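Long-range contacts in ribosomal RNA small subunit methyltransferase D (Haemophilus influenzae, PDB 2IFT), which probably methylates N2 of guanine 966 in the 16S rRNA of the assembled 30S ribosomal particle, using S-adenosyl-L-methionine as methyl donor: residues A[56-61]-A[124-129]; A[80-85]-A[107-112]; A[115-120]-A[145-150]. One frame throughout, in Å; residues are numbered along the deposited sequence.

Contact 1: residues A[56-61]-A[124-129]; sequences ECLDGF and PHFDVV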
ATOM      1  N   GLU A  56      -7.608  -1.201   7.667  1.00 27.16           N
ATOM      2  CA  GLU A  56      -7.733  -0.135   6.686  1.00 26.17           C
ATOM      3  C   GLU A  56      -6.368   0.060   6.036  1.00 23.48           C
ATOM      4  O   GLU A  56      -5.350   0.202   6.724  1.00 20.04           O
ATOM      5  CB  GLU A  56      -8.214   1.147   7.365  1.00 29.50           C
ATOM      6  CG  GLU A  56      -9.567   0.970   8.056  1.00 37.25           C
ATOM      7  CD  GLU A  56     -10.210   2.282   8.457  1.00 41.75           C
ATOM      8  OE1 GLU A  56      -9.677   2.961   9.362  1.00 45.86           O
ATOM      9  OE2 GLU A  56     -11.251   2.639   7.858  1.00 44.45           O
ATOM     10  N   CYS A  57      -6.355   0.059   4.708  1.00 20.50           N
ATOM     11  CA  CYS A  57      -5.114   0.182   3.960  1.00 17.97           C
ATOM     12  C   CYS A  57      -4.937   1.437   3.117  1.00 16.74           C
ATOM     13  O   CYS A  57      -5.898   2.107   2.722  1.00 14.64           O
ATOM     14  CB  CYS A  57      -4.960  -1.025   3.044  1.00 17.37           C
ATOM     15  SG  CYS A  57      -5.366  -2.577   3.849  1.00 21.24           S
ATOM     16  N   LEU A  58      -3.669   1.714   2.839  1.00 14.14           N
ATOM     17  CA  LEU A  58      -3.254   2.818   2.009  1.00 12.72           C
ATOM     18  C   LEU A  58      -2.329   2.239   0.940  1.00 11.84           C
ATOM     19  O   LEU A  58      -1.335   1.591   1.255  1.00  9.13           O
ATOM     20  CB  LEU A  58      -2.482   3.863   2.822  1.00 12.93           C
ATOM     21  CG  LEU A  58      -1.767   4.913   1.945  1.00 15.71           C
ATOM     22  CD1 LEU A  58      -2.799   5.664   1.101  1.00 12.42           C
ATOM     23  CD2 LEU A  58      -0.985   5.895   2.810  1.00 12.47           C
ATOM     24  N   ASP A  59      -2.685   2.430  -0.324  1.00 12.53           N
ATOM     25  CA  ASP A  59      -1.833   1.983  -1.410  1.00 13.32           C
ATOM     26  C   ASP A  59      -1.304   3.334  -1.844  1.00 14.94           C
ATOM     27  O   ASP A  59      -1.962   4.070  -2.602  1.00 15.35           O
ATOM     28  CB  ASP A  59      -2.624   1.314  -2.541  1.00 15.13           C
ATOM     29  CG  ASP A  59      -1.705   0.614  -3.543  1.00 16.75           C
ATOM     30  OD1 ASP A  59      -0.518   0.986  -3.604  1.00 20.12           O
ATOM     31  OD2 ASP A  59      -2.152  -0.291  -4.274  1.00 20.90           O
ATOM     32  N   GLY A  60      -0.126   3.658  -1.311  1.00 15.88           N
ATOM     33  CA  GLY A  60       0.516   4.944  -1.530  1.00 14.05           C
ATOM     34  C   GLY A  60       0.685   5.470  -2.931  1.00 13.84           C
ATOM     35  O   GLY A  60       0.434   6.649  -3.185  1.00 15.21           O
ATOM     36  N   PHE A  61       1.140   4.609  -3.828  1.00 10.80           N
ATOM     37  CA  PHE A  61       1.364   4.978  -5.216  1.00 12.70           C
ATOM     38  C   PHE A  61       0.705   3.856  -6.026  1.00 14.74           C
ATOM     39  O   PHE A  61       1.379   3.022  -6.611  1.00 13.53           O
ATOM     40  CB  PHE A  61       2.874   5.050  -5.503  1.00 12.51           C
ATOM     41  CG  PHE A  61       3.614   6.053  -4.649  1.00 12.69           C
ATOM     42  CD1 PHE A  61       3.871   5.796  -3.308  1.00 14.49           C
ATOM     43  CD2 PHE A  61       4.009   7.277  -5.177  1.00 15.47           C
ATOM     44  CE1 PHE A  61       4.508   6.744  -2.504  1.00 14.99           C
ATOM     45  CE2 PHE A  61       4.646   8.237  -4.383  1.00 14.29           C
ATOM     46  CZ  PHE A  61       4.895   7.972  -3.046  1.00 15.27           C
ATOM     47  N   PRO A 124      -5.108   8.394  13.601  1.00 25.91           N
ATOM     48  CA  PRO A 124      -4.471   7.509  12.613  1.00 24.46           C
ATOM     49  C   PRO A 124      -5.505   6.960  11.629  1.00 23.79           C
ATOM     50  O   PRO A 124      -6.686   6.866  11.958  1.00 22.92           O
ATOM     51  CB  PRO A 124      -3.861   6.407  13.482  1.00 25.91           C
ATOM     52  CG  PRO A 124      -3.605   7.097  14.791  1.00 25.10           C
ATOM     53  CD  PRO A 124      -4.851   7.922  14.974  1.00 23.97           C
ATOM     54  N   HIS A 125      -5.077   6.603  10.425  1.00 23.14           N
ATOM     55  CA  HIS A 125      -6.022   6.074   9.444  1.00 24.23           C
ATOM     56  C   HIS A 125      -5.687   4.679   8.938  1.00 22.79           C
ATOM     57  O   HIS A 125      -6.580   3.943   8.528  1.00 22.12           O
ATOM     58  CB  HIS A 125      -6.108   6.968   8.198  1.00 26.82           C
ATOM     59  CG  HIS A 125      -6.619   8.349   8.452  1.00 28.51           C
ATOM     60  ND1 HIS A 125      -7.103   9.156   7.445  1.00 29.76           N
ATOM     61  CD2 HIS A 125      -6.691   9.085   9.587  1.00 29.26           C
ATOM     62  CE1 HIS A 125      -7.452  10.326   7.947  1.00 31.32           C
ATOM     63  NE2 HIS A 125      -7.213  10.308   9.247  1.00 29.30           N
ATOM     64  N   PHE A 126      -4.415   4.301   8.975  1.00 20.14           N
ATOM     65  CA  PHE A 126      -4.041   3.026   8.392  1.00 18.81           C
ATOM     66  C   PHE A 126      -3.397   1.917   9.209  1.00 17.79           C
ATOM     67  O   PHE A 126      -2.482   2.152  10.002  1.00 18.58           O
ATOM     68  CB  PHE A 126      -3.172   3.313   7.167  1.00 15.79           C
ATOM     69  CG  PHE A 126      -3.738   4.372   6.266  1.00 14.71           C
ATOM     70  CD1 PHE A 126      -3.110   5.604   6.138  1.00 12.18           C
ATOM     71  CD2 PHE A 126      -4.912   4.137   5.542  1.00 14.05           C
ATOM     72  CE1 PHE A 126      -3.643   6.603   5.296  1.00 11.35           C
ATOM     73  CE2 PHE A 126      -5.450   5.124   4.701  1.00 13.14           C
ATOM     74  CZ  PHE A 126      -4.811   6.359   4.582  1.00  9.78           C
ATOM     75  N   ASP A 127      -3.896   0.703   8.973  1.00 18.16           N
ATOM     76  CA  ASP A 127      -3.420  -0.529   9.603  1.00 18.38           C
ATOM     77  C   ASP A 127      -2.366  -1.137   8.684  1.00 17.54           C
ATOM     78  O   ASP A 127      -1.464  -1.849   9.134  1.00 17.43           O
ATOM     79  CB  ASP A 127      -4.562  -1.542   9.751  1.00 20.69           C
ATOM     80  CG  ASP A 127      -5.608  -1.109  10.750  1.00 26.11           C
ATOM     81  OD1 ASP A 127      -5.336  -1.198  11.965  1.00 28.16           O
ATOM     82  OD2 ASP A 127      -6.701  -0.671  10.323  1.00 29.33           O
ATOM     83  N   VAL A 128      -2.496  -0.867   7.384  1.00 16.22           N
ATOM     84  CA  VAL A 128      -1.551  -1.398   6.401  1.00 16.52           C
ATOM     85  C   VAL A 128      -1.197  -0.371   5.324  1.00 15.71           C
ATOM     86  O   VAL A 128      -2.071   0.333   4.810  1.00 14.86           O
ATOM     87  CB  VAL A 128      -2.117  -2.679   5.722  1.00 16.49           C
ATOM     88  CG1 VAL A 128      -1.086  -3.265   4.767  1.00 16.67           C
ATOM     89  CG2 VAL A 128      -2.486  -3.707   6.780  1.00 14.89           C
ATOM     90  N   VAL A 129       0.087  -0.294   4.978  1.00 15.16           N
ATOM     91  CA  VAL A 129       0.546   0.658   3.967  1.00 13.24           C
ATOM     92  C   VAL A 129       1.478   0.037   2.934  1.00 14.06           C
ATOM     93  O   VAL A 129       2.438  -0.652   3.295  1.00 15.34           O
ATOM     94  CB  VAL A 129       1.291   1.839   4.619  1.00 12.77           C
ATOM     95  CG1 VAL A 129       1.810   2.780   3.549  1.00 13.42           C
ATOM     96  CG2 VAL A 129       0.369   2.582   5.577  1.00 12.05           C
TER

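Contact 2: residues A[80-85]-A[107-112]; sequences TFLELD and EVINQS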
ATOM      1  N   THR A  80      -7.567   2.643   0.461  1.00 21.04           N
ATOM      2  CA  THR A  80      -7.580   3.973  -0.111  1.00 19.78           C
ATOM      3  C   THR A  80      -6.435   3.975  -1.113  1.00 21.83           C
ATOM      4  O   THR A  80      -5.313   3.578  -0.780  1.00 22.10           O
ATOM      5  CB  THR A  80      -7.321   5.031   0.958  1.00 19.03           C
ATOM      6  OG1 THR A  80      -8.350   4.952   1.945  1.00 19.07           O
ATOM      7  CG2 THR A  80      -7.309   6.425   0.352  1.00 17.00           C
ATOM      8  N   PHE A  81      -6.729   4.388  -2.343  1.00 21.06           N
ATOM      9  CA  PHE A  81      -5.727   4.435  -3.400  1.00 20.89           C
ATOM     10  C   PHE A  81      -5.312   5.875  -3.686  1.00 20.34           C
ATOM     11  O   PHE A  81      -6.159   6.718  -3.963  1.00 20.08           O
ATOM     12  CB  PHE A  81      -6.271   3.836  -4.704  1.00 21.08           C
ATOM     13  CG  PHE A  81      -6.805   2.433  -4.573  1.00 21.54           C
ATOM     14  CD1 PHE A  81      -8.042   2.192  -3.973  1.00 22.52           C
ATOM     15  CD2 PHE A  81      -6.096   1.357  -5.101  1.00 19.48           C
ATOM     16  CE1 PHE A  81      -8.566   0.895  -3.911  1.00 23.13           C
ATOM     17  CE2 PHE A  81      -6.608   0.063  -5.040  1.00 21.15           C
ATOM     18  CZ  PHE A  81      -7.845  -0.168  -4.448  1.00 21.46           C
ATOM     19  N   LEU A  82      -4.012   6.149  -3.600  1.00 18.65           N
ATOM     20  CA  LEU A  82      -3.481   7.474  -3.892  1.00 17.78           C
ATOM     21  C   LEU A  82      -2.806   7.421  -5.256  1.00 18.41           C
ATOM     22  O   LEU A  82      -1.904   6.608  -5.490  1.00 19.50           O
ATOM     23  CB  LEU A  82      -2.472   7.901  -2.822  1.00 16.84           C
ATOM     24  CG  LEU A  82      -3.052   8.815  -1.738  1.00 16.93           C
ATOM     25  CD1 LEU A  82      -3.438  10.161  -2.353  1.00 13.91           C
ATOM     26  CD2 LEU A  82      -4.266   8.157  -1.098  1.00 15.73           C
ATOM     27  N   GLU A  83      -3.245   8.281  -6.162  1.00 18.64           N
ATOM     28  CA  GLU A  83      -2.693   8.290  -7.512  1.00 20.63           C
ATOM     29  C   GLU A  83      -2.725   9.685  -8.128  1.00 19.05           C
ATOM     30  O   GLU A  83      -3.786  10.276  -8.266  1.00 17.86           O
ATOM     31  CB  GLU A  83      -3.480   7.304  -8.383  1.00 20.72           C
ATOM     32  CG  GLU A  83      -2.992   7.199  -9.809  1.00 20.99           C
ATOM     33  CD  GLU A  83      -1.498   6.971  -9.892  1.00 23.26           C
ATOM     34  OE1 GLU A  83      -1.018   5.949  -9.343  1.00 23.19           O
ATOM     35  OE2 GLU A  83      -0.808   7.816 -10.510  1.00 20.64           O
ATOM     36  N   LEU A  84      -1.546  10.183  -8.495  1.00 19.48           N
ATOM     37  CA  LEU A  84      -1.375  11.510  -9.089  1.00 20.81           C
ATOM     38  C   LEU A  84      -1.903  11.603 -10.521  1.00 20.96           C
ATOM     39  O   LEU A  84      -2.619  12.543 -10.871  1.00 19.92           O
ATOM     40  CB  LEU A  84       0.110  11.889  -9.110  1.00 20.74           C
ATOM     41  CG  LEU A  84       0.478  13.377  -9.066  1.00 23.30           C
ATOM     42  CD1 LEU A  84       1.839  13.574  -9.702  1.00 18.83           C
ATOM     43  CD2 LEU A  84      -0.558  14.216  -9.775  1.00 25.22           C
ATOM     44  N   ASP A  85      -1.517  10.637 -11.347  1.00 21.51           N
ATOM     45  CA  ASP A  85      -1.927  10.605 -12.742  1.00 22.85           C
ATOM     46  C   ASP A  85      -3.429  10.361 -12.840  1.00 22.95           C
ATOM     47  O   ASP A  85      -3.915   9.289 -12.477  1.00 22.03           O
ATOM     48  CB  ASP A  85      -1.181   9.498 -13.478  1.00 22.54           C
ATOM     49  CG  ASP A  85      -1.360   9.587 -14.971  1.00 24.47           C
ATOM     50  OD1 ASP A  85      -2.502   9.793 -15.420  1.00 25.07           O
ATOM     51  OD2 ASP A  85      -0.359   9.447 -15.696  1.00 27.78           O
ATOM     52  N   GLU A 107     -11.568   3.697  -1.803  1.00 29.83           N
ATOM     53  CA  GLU A 107     -11.584   5.114  -2.139  1.00 26.46           C
ATOM     54  C   GLU A 107     -10.369   5.509  -2.965  1.00 24.54           C
ATOM     55  O   GLU A 107      -9.261   5.061  -2.701  1.00 23.22           O
ATOM     56  CB  GLU A 107     -11.622   5.952  -0.863  1.00 28.54           C
ATOM     57  CG  GLU A 107     -11.411   7.430  -1.098  1.00 31.46           C
ATOM     58  CD  GLU A 107     -11.540   8.250   0.163  1.00 33.08           C
ATOM     59  OE1 GLU A 107     -11.115   7.774   1.242  1.00 36.06           O
ATOM     60  OE2 GLU A 107     -12.055   9.381   0.070  1.00 35.74           O
ATOM     61  N   VAL A 108     -10.585   6.360  -3.961  1.00 22.98           N
ATOM     62  CA  VAL A 108      -9.505   6.823  -4.827  1.00 21.75           C
ATOM     63  C   VAL A 108      -9.297   8.322  -4.637  1.00 22.79           C
ATOM     64  O   VAL A 108     -10.210   9.115  -4.867  1.00 22.09           O
ATOM     65  CB  VAL A 108      -9.823   6.555  -6.326  1.00 21.97           C
ATOM     66  CG1 VAL A 108      -8.688   7.080  -7.216  1.00 18.88           C
ATOM     67  CG2 VAL A 108     -10.023   5.062  -6.560  1.00 19.59           C
ATOM     68  N   ILE A 109      -8.100   8.704  -4.200  1.00 22.26           N
ATOM     69  CA  ILE A 109      -7.771  10.110  -4.003  1.00 21.16           C
ATOM     70  C   ILE A 109      -6.716  10.465  -5.034  1.00 19.67           C
ATOM     71  O   ILE A 109      -5.619   9.912  -5.016  1.00 18.19           O
ATOM     72  CB  ILE A 109      -7.214  10.372  -2.589  1.00 21.75           C
ATOM     73  CG1 ILE A 109      -8.289  10.051  -1.546  1.00 20.25           C
ATOM     74  CG2 ILE A 109      -6.767  11.831  -2.464  1.00 20.79           C
ATOM     75  CD1 ILE A 109      -7.855  10.269  -0.117  1.00 17.32           C
ATOM     76  N   ASN A 110      -7.065  11.375  -5.938  1.00 18.92           N
ATOM     77  CA  ASN A 110      -6.168  11.797  -7.010  1.00 18.62           C
ATOM     78  C   ASN A 110      -5.127  12.814  -6.526  1.00 18.69           C
ATOM     79  O   ASN A 110      -5.258  14.021  -6.744  1.00 17.86           O
ATOM     80  CB  ASN A 110      -6.998  12.371  -8.173  1.00 19.54           C
ATOM     81  CG  ASN A 110      -6.143  12.812  -9.355  1.00 20.19           C
ATOM     82  OD1 ASN A 110      -5.239  12.097  -9.788  1.00 19.97           O
ATOM     83  ND2 ASN A 110      -6.434  13.990  -9.888  1.00 19.85           N
ATOM     84  N   GLN A 111      -4.097  12.305  -5.858  1.00 17.31           N
ATOM     85  CA  GLN A 111      -3.005  13.120  -5.345  1.00 17.86           C
ATOM     86  C   GLN A 111      -1.753  12.279  -5.224  1.00 18.94           C
ATOM     87  O   GLN A 111      -1.810  11.044  -5.154  1.00 20.23           O
ATOM     88  CB  GLN A 111      -3.303  13.646  -3.940  1.00 18.15           C
ATOM     89  CG  GLN A 111      -4.256  14.800  -3.822  1.00 18.55           C
ATOM     90  CD  GLN A 111      -4.441  15.213  -2.374  1.00 20.05           C
ATOM     91  OE1 GLN A 111      -3.461  15.446  -1.654  1.00 21.79           O
ATOM     92  NE2 GLN A 111      -5.695  15.308  -1.937  1.00 15.86           N
ATOM     93  N   SER A 112      -0.618  12.960  -5.185  1.00 18.78           N
ATOM     94  CA  SER A 112       0.654  12.295  -4.978  1.00 19.64           C
ATOM     95  C   SER A 112       0.700  12.104  -3.471  1.00 19.66           C
ATOM     96  O   SER A 112       0.311  13.008  -2.724  1.00 18.97           O
ATOM     97  CB  SER A 112       1.813  13.201  -5.378  1.00 20.60           C
ATOM     98  OG  SER A 112       3.017  12.724  -4.796  1.00 20.49           O
TER

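Contact 3: residues A[115-120]-A[145-150]; sequences DFLKQP and SLLCEN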
ATOM      1  N   ASP A 115       2.443  14.712  -1.227  1.00 19.90           N
ATOM      2  CA  ASP A 115       1.781  15.922  -0.756  1.00 19.82           C
ATOM      3  C   ASP A 115       0.578  15.597   0.108  1.00 17.77           C
ATOM      4  O   ASP A 115       0.335  16.268   1.110  1.00 17.50           O
ATOM      5  CB  ASP A 115       1.367  16.828  -1.930  1.00 21.46           C
ATOM      6  CG  ASP A 115       2.558  17.547  -2.557  1.00 23.57           C
ATOM      7  OD1 ASP A 115       3.423  18.037  -1.800  1.00 25.19           O
ATOM      8  OD2 ASP A 115       2.630  17.634  -3.799  1.00 26.02           O
ATOM      9  N   PHE A 116      -0.167  14.567  -0.274  1.00 15.74           N
ATOM     10  CA  PHE A 116      -1.340  14.151   0.488  1.00 17.05           C
ATOM     11  C   PHE A 116      -0.982  13.877   1.954  1.00 17.85           C
ATOM     12  O   PHE A 116      -1.694  14.298   2.863  1.00 15.64           O
ATOM     13  CB  PHE A 116      -1.950  12.885  -0.139  1.00 16.38           C
ATOM     14  CG  PHE A 116      -2.954  12.175   0.743  1.00 14.44           C
ATOM     15  CD1 PHE A 116      -2.601  11.016   1.428  1.00 15.69           C
ATOM     16  CD2 PHE A 116      -4.262  12.635   0.846  1.00 14.28           C
ATOM     17  CE1 PHE A 116      -3.544  10.315   2.198  1.00 15.42           C
ATOM     18  CE2 PHE A 116      -5.214  11.945   1.614  1.00 13.46           C
ATOM     19  CZ  PHE A 116      -4.851  10.782   2.288  1.00 13.86           C
ATOM     20  N   LEU A 117       0.128  13.170   2.161  1.00 17.66           N
ATOM     21  CA  LEU A 117       0.587  12.808   3.497  1.00 18.01           C
ATOM     22  C   LEU A 117       1.177  13.952   4.331  1.00 16.68           C
ATOM     23  O   LEU A 117       1.544  13.738   5.478  1.00 16.28           O
ATOM     24  CB  LEU A 117       1.613  11.663   3.403  1.00 15.22           C
ATOM     25  CG  LEU A 117       1.149  10.312   2.832  1.00 15.77           C
ATOM     26  CD1 LEU A 117       2.336   9.372   2.740  1.00 11.74           C
ATOM     27  CD2 LEU A 117       0.063   9.702   3.720  1.00 15.09           C
ATOM     28  N   LYS A 118       1.272  15.155   3.772  1.00 17.83           N
ATOM     29  CA  LYS A 118       1.817  16.290   4.532  1.00 19.73           C
ATOM     30  C   LYS A 118       0.773  16.882   5.475  1.00 20.58           C
ATOM     31  O   LYS A 118       1.096  17.701   6.335  1.00 23.89           O
ATOM     32  CB  LYS A 118       2.316  17.397   3.600  1.00 18.48           C
ATOM     33  CG  LYS A 118       3.549  17.052   2.797  1.00 21.17           C
ATOM     34  CD  LYS A 118       3.909  18.198   1.859  1.00 21.48           C
ATOM     35  CE  LYS A 118       5.146  17.869   1.049  1.00 22.92           C
ATOM     36  NZ  LYS A 118       6.297  17.628   1.952  1.00 23.57           N
ATOM     37  N   GLN A 119      -0.477  16.461   5.314  1.00 20.36           N
ATOM     38  CA  GLN A 119      -1.567  16.945   6.150  1.00 20.04           C
ATOM     39  C   GLN A 119      -1.610  16.220   7.506  1.00 20.93           C
ATOM     40  O   GLN A 119      -1.929  15.036   7.564  1.00 21.87           O
ATOM     41  CB  GLN A 119      -2.884  16.753   5.396  1.00 18.34           C
ATOM     42  CG  GLN A 119      -4.119  17.143   6.170  1.00 15.32           C
ATOM     43  CD  GLN A 119      -5.378  16.901   5.379  1.00 16.63           C
ATOM     44  OE1 GLN A 119      -5.793  17.729   4.557  1.00 15.04           O
ATOM     45  NE2 GLN A 119      -5.993  15.751   5.607  1.00 15.10           N
ATOM     46  N   PRO A 120      -1.284  16.926   8.611  1.00 21.24           N
ATOM     47  CA  PRO A 120      -1.282  16.353   9.969  1.00 20.79           C
ATOM     48  C   PRO A 120      -2.637  15.774  10.363  1.00 20.49           C
ATOM     49  O   PRO A 120      -3.636  16.484  10.372  1.00 21.49           O
ATOM     50  CB  PRO A 120      -0.895  17.543  10.849  1.00 19.99           C
ATOM     51  CG  PRO A 120      -0.008  18.355   9.950  1.00 21.36           C
ATOM     52  CD  PRO A 120      -0.764  18.308   8.631  1.00 20.99           C
ATOM     53  N   SER A 145       8.855   9.197   6.152  1.00 19.40           N
ATOM     54  CA  SER A 145       8.967  10.327   7.049  1.00 21.47           C
ATOM     55  C   SER A 145       7.613  10.972   7.327  1.00 18.63           C
ATOM     56  O   SER A 145       7.278  11.241   8.473  1.00 20.57           O
ATOM     57  CB  SER A 145       9.927  11.363   6.461  1.00 23.71           C
ATOM     58  OG  SER A 145       9.669  12.643   7.014  1.00 29.96           O
ATOM     59  N   LEU A 146       6.832  11.208   6.283  1.00 17.20           N
ATOM     60  CA  LEU A 146       5.522  11.829   6.445  1.00 15.94           C
ATOM     61  C   LEU A 146       4.530  10.947   7.217  1.00 17.07           C
ATOM     62  O   LEU A 146       3.786  11.436   8.065  1.00 14.23           O
ATOM     63  CB  LEU A 146       4.965  12.195   5.074  1.00 14.95           C
ATOM     64  CG  LEU A 146       5.821  13.216   4.305  1.00 17.84           C
ATOM     65  CD1 LEU A 146       5.322  13.345   2.867  1.00 12.49           C
ATOM     66  CD2 LEU A 146       5.775  14.572   5.019  1.00 14.00           C
ATOM     67  N   LEU A 147       4.508   9.651   6.920  1.00 18.11           N
ATOM     68  CA  LEU A 147       3.620   8.744   7.639  1.00 19.43           C
ATOM     69  C   LEU A 147       3.856   8.913   9.133  1.00 21.71           C
ATOM     70  O   LEU A 147       2.915   9.078   9.905  1.00 22.01           O
ATOM     71  CB  LEU A 147       3.895   7.287   7.249  1.00 17.41           C
ATOM     72  CG  LEU A 147       3.331   6.797   5.914  1.00 15.46           C
ATOM     73  CD1 LEU A 147       3.852   5.402   5.634  1.00 16.50           C
ATOM     74  CD2 LEU A 147       1.805   6.804   5.958  1.00 14.03           C
ATOM     75  N   CYS A 148       5.127   8.872   9.528  1.00 26.21           N
ATOM     76  CA  CYS A 148       5.515   9.016  10.936  1.00 29.76           C
ATOM     77  C   CYS A 148       5.251  10.404  11.489  1.00 29.48           C
ATOM     78  O   CYS A 148       4.691  10.565  12.571  1.00 28.93           O
ATOM     79  CB  CYS A 148       7.002   8.713  11.111  1.00 32.83           C
ATOM     80  SG  CYS A 148       7.394   6.974  11.350  1.00 48.51           S
ATOM     81  N   GLU A 149       5.680  11.405  10.736  1.00 29.88           N
ATOM     82  CA  GLU A 149       5.529  12.790  11.137  1.00 30.22           C
ATOM     83  C   GLU A 149       4.095  13.221  11.350  1.00 27.19           C
ATOM     84  O   GLU A 149       3.787  13.884  12.326  1.00 25.10           O
ATOM     85  CB  GLU A 149       6.154  13.690  10.079  1.00 35.06           C
ATOM     86  CG  GLU A 149       7.151  14.694  10.611  1.00 43.51           C
ATOM     87  CD  GLU A 149       8.151  15.111   9.547  1.00 48.62           C
ATOM     88  OE1 GLU A 149       7.726  15.691   8.518  1.00 50.51           O
ATOM     89  OE2 GLU A 149       9.364  14.847   9.735  1.00 50.86           O
ATOM     90  N   ASN A 150       3.207  12.822  10.446  1.00 26.27           N
ATOM     91  CA  ASN A 150       1.834  13.272  10.540  1.00 21.76           C
ATOM     92  C   ASN A 150       0.738  12.363  11.072  1.00 18.94           C
ATOM     93  O   ASN A 150      -0.410  12.458  10.648  1.00 18.55           O
ATOM     94  CB  ASN A 150       1.434  13.894   9.198  1.00 22.97           C
ATOM     95  CG  ASN A 150       2.342  15.063   8.814  1.00 23.85           C
ATOM     96  OD1 ASN A 150       2.526  15.996   9.594  1.00 23.46           O
ATOM     97  ND2 ASN A 150       2.918  15.012   7.618  1.00 24.34           N
TER

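Contact 1: residues A[56-61]-A[124-129]
Glu56, Cys57 and Leu58 run parallel to Val128 and Val129, and backbone bonds join them. The carbonyl oxygen of Glu56 is gripped twice, by Asp127 N at 2.7 Å and by Val128 N at 3.1 Å; the first donor lies in the carbonyl plane, whereas the second is tilted from it by 28°. Both donors can reach this one oxygen because the chain turns a corner at Asp127. One step on, Leu58 N donates to Val128 O at 2.9 Å, and the CA-H groups of Cys57 and Val129 face Val128 O and Leu58 O.

Asp127 adds a side-chain bond: its OD2 takes Glu56 N at 2.9 Å in an almost straight line (170°), on the anti side of the carboxylate. With CG set anti to its own carbonyl carbon (chi1 -68°), the carboxylate is brought back to the start of strand 56-59. The same OD2 has a weak, long ion pair with Lys154.

The apolar part centres on the Phe126 ring. Leu58 CB sits over the middle of one face, 3.5 Å from the centroid, a CH-pi contact, while His125 CB covers the opposite face. Leu58 CD2 reaches past CB to Phe126 CE1 at 3.7 Å. On the opposite surface of the sheet, Cys57 SG packs on Val128 CB at 3.8 Å.

Strand 78-82 flanks 56-59 and strand 157-164 flanks 126-131; in the strand order 3-2-1-4-5-7-6, this pairing of the first and fourth strands is the switch point of the Rossmann-like sheet of S-adenosylmethionine-dependent methyltransferases.

Contact 2: residues A[80-85]-A[107-112]
Phe81 and Leu82 pair with Val108 and Ile109 in a parallel ladder, the closing step of a right-handed beta-alpha-beta crossover in which helix 86-98 links strands 78-82 and 106-109. The axes of 80-82 and 107-109 lie 4.6 Å apart at closest approach and are turned by 21°. Phe81 is held through both of its backbone polar atoms: N donates to Glu107 O at 2.6 Å, and O receives Ile109 N at 2.8 Å, each bond close to straight. Further along, Ile109 O serves two donors, Glu83 N and Gln111 N, which approach from opposite faces of its carbonyl plane; Gln111 thereby closes an inverse gamma turn centred on Asn110.

Leu82 can be followed outward. CB lies 4.0 Å from Gln111 O, just past the gamma turn. From CG, the two methyls part company. CD1 lies against the carbonyl oxygens of both Gln111 and Ile109, 3.4 Å from Gln111 O, and meets Ile109 CG2 at 3.7 Å and the CB of Gln111. CD2 touches Ile109 CB more loosely and also packs on Leu58 CD1 of strand 56-59. Since chi1, at -98°, is well away from a staggered value, the branch leans over the neighbouring chain, and the Leu82 and Ile109 side chains run side by side in the same direction. Phe116 of helix 113-116 covers this surface.

On the other surface, the Phe81 ring turns its edge to Glu107 O and also meets Phe69, Leu92 and Leu96. Past the strand ends, Glu83 reaches Gly63 N through OE1, while its OE2 accepts the backbone N of Asp85 through the lone pair directed away from OE1. Ser112 N-caps the following helix through Leu114 N, and its CB touches Leu84 CG at 3.9 Å.

Contact 3: residues A[115-120]-A[145-150]
Leu117 and Leu146 bring the two backbones to 5.8 Å between CA atoms, and Pro120 and Asn150 to 4.4 Å, as the type I turn from Phe116 to Gln119 passes the C-terminal end of helix 139-149. The polar link is made by Asn150, the first residue to leave that helix. Its ND2 donates to Leu117 O at 2.8 Å, meeting a lone pair of that oxygen in the carbonyl plane, although the acceptor stands 27° out of the amide plane and the bond is bent to 139°. CG lies anti to the carbonyl carbon of Asn150 (chi1 -58°), which swings the amide towards the turn; OD1 then rests alongside Pro120, 3.5 Å from its CG. Leu117 O has a second donor in Trp152 NE1.

Apolar contacts flank this bond. Leu117 and Leu146 meet CB to CB at 3.8 Å, and the two end methyls of Leu146 lie against Lys118 CG, in the aliphatic stem of that lysine. Deeper in, Leu117 CD2 approaches Leu147 CD2 at 4.1 Å. The turn after helix 113-116 thus lies beside helix 139-149, whose Leu147 also packs on Val129 and Leu131 of strand 126-131.

In the fold
Contacts 1 and 2 belong to one sheet, their centres about 12 Å apart, and strands 56-59 and 78-82 join them: Cys57 O lies 2.9 Å from Thr80 N, and Asp59 N the same distance from Thr80 O, both probable hydrogen bonds. Contact 2 is nested within the chain loop that contact 1 closes. Contact 3 lies over one surface of this sheet, touching contact 1 through Val129 CG1 and Leu147 CD1 at 3.9 Å, and contact 2 where Ile109 CD1 meets Phe116 CE2 at 3.6 Å. In related methyltransferases, the loops after the first and second strands of the sheet bind S-adenosylmethionine; segments 56-61 and 80-85 are consistent with that place.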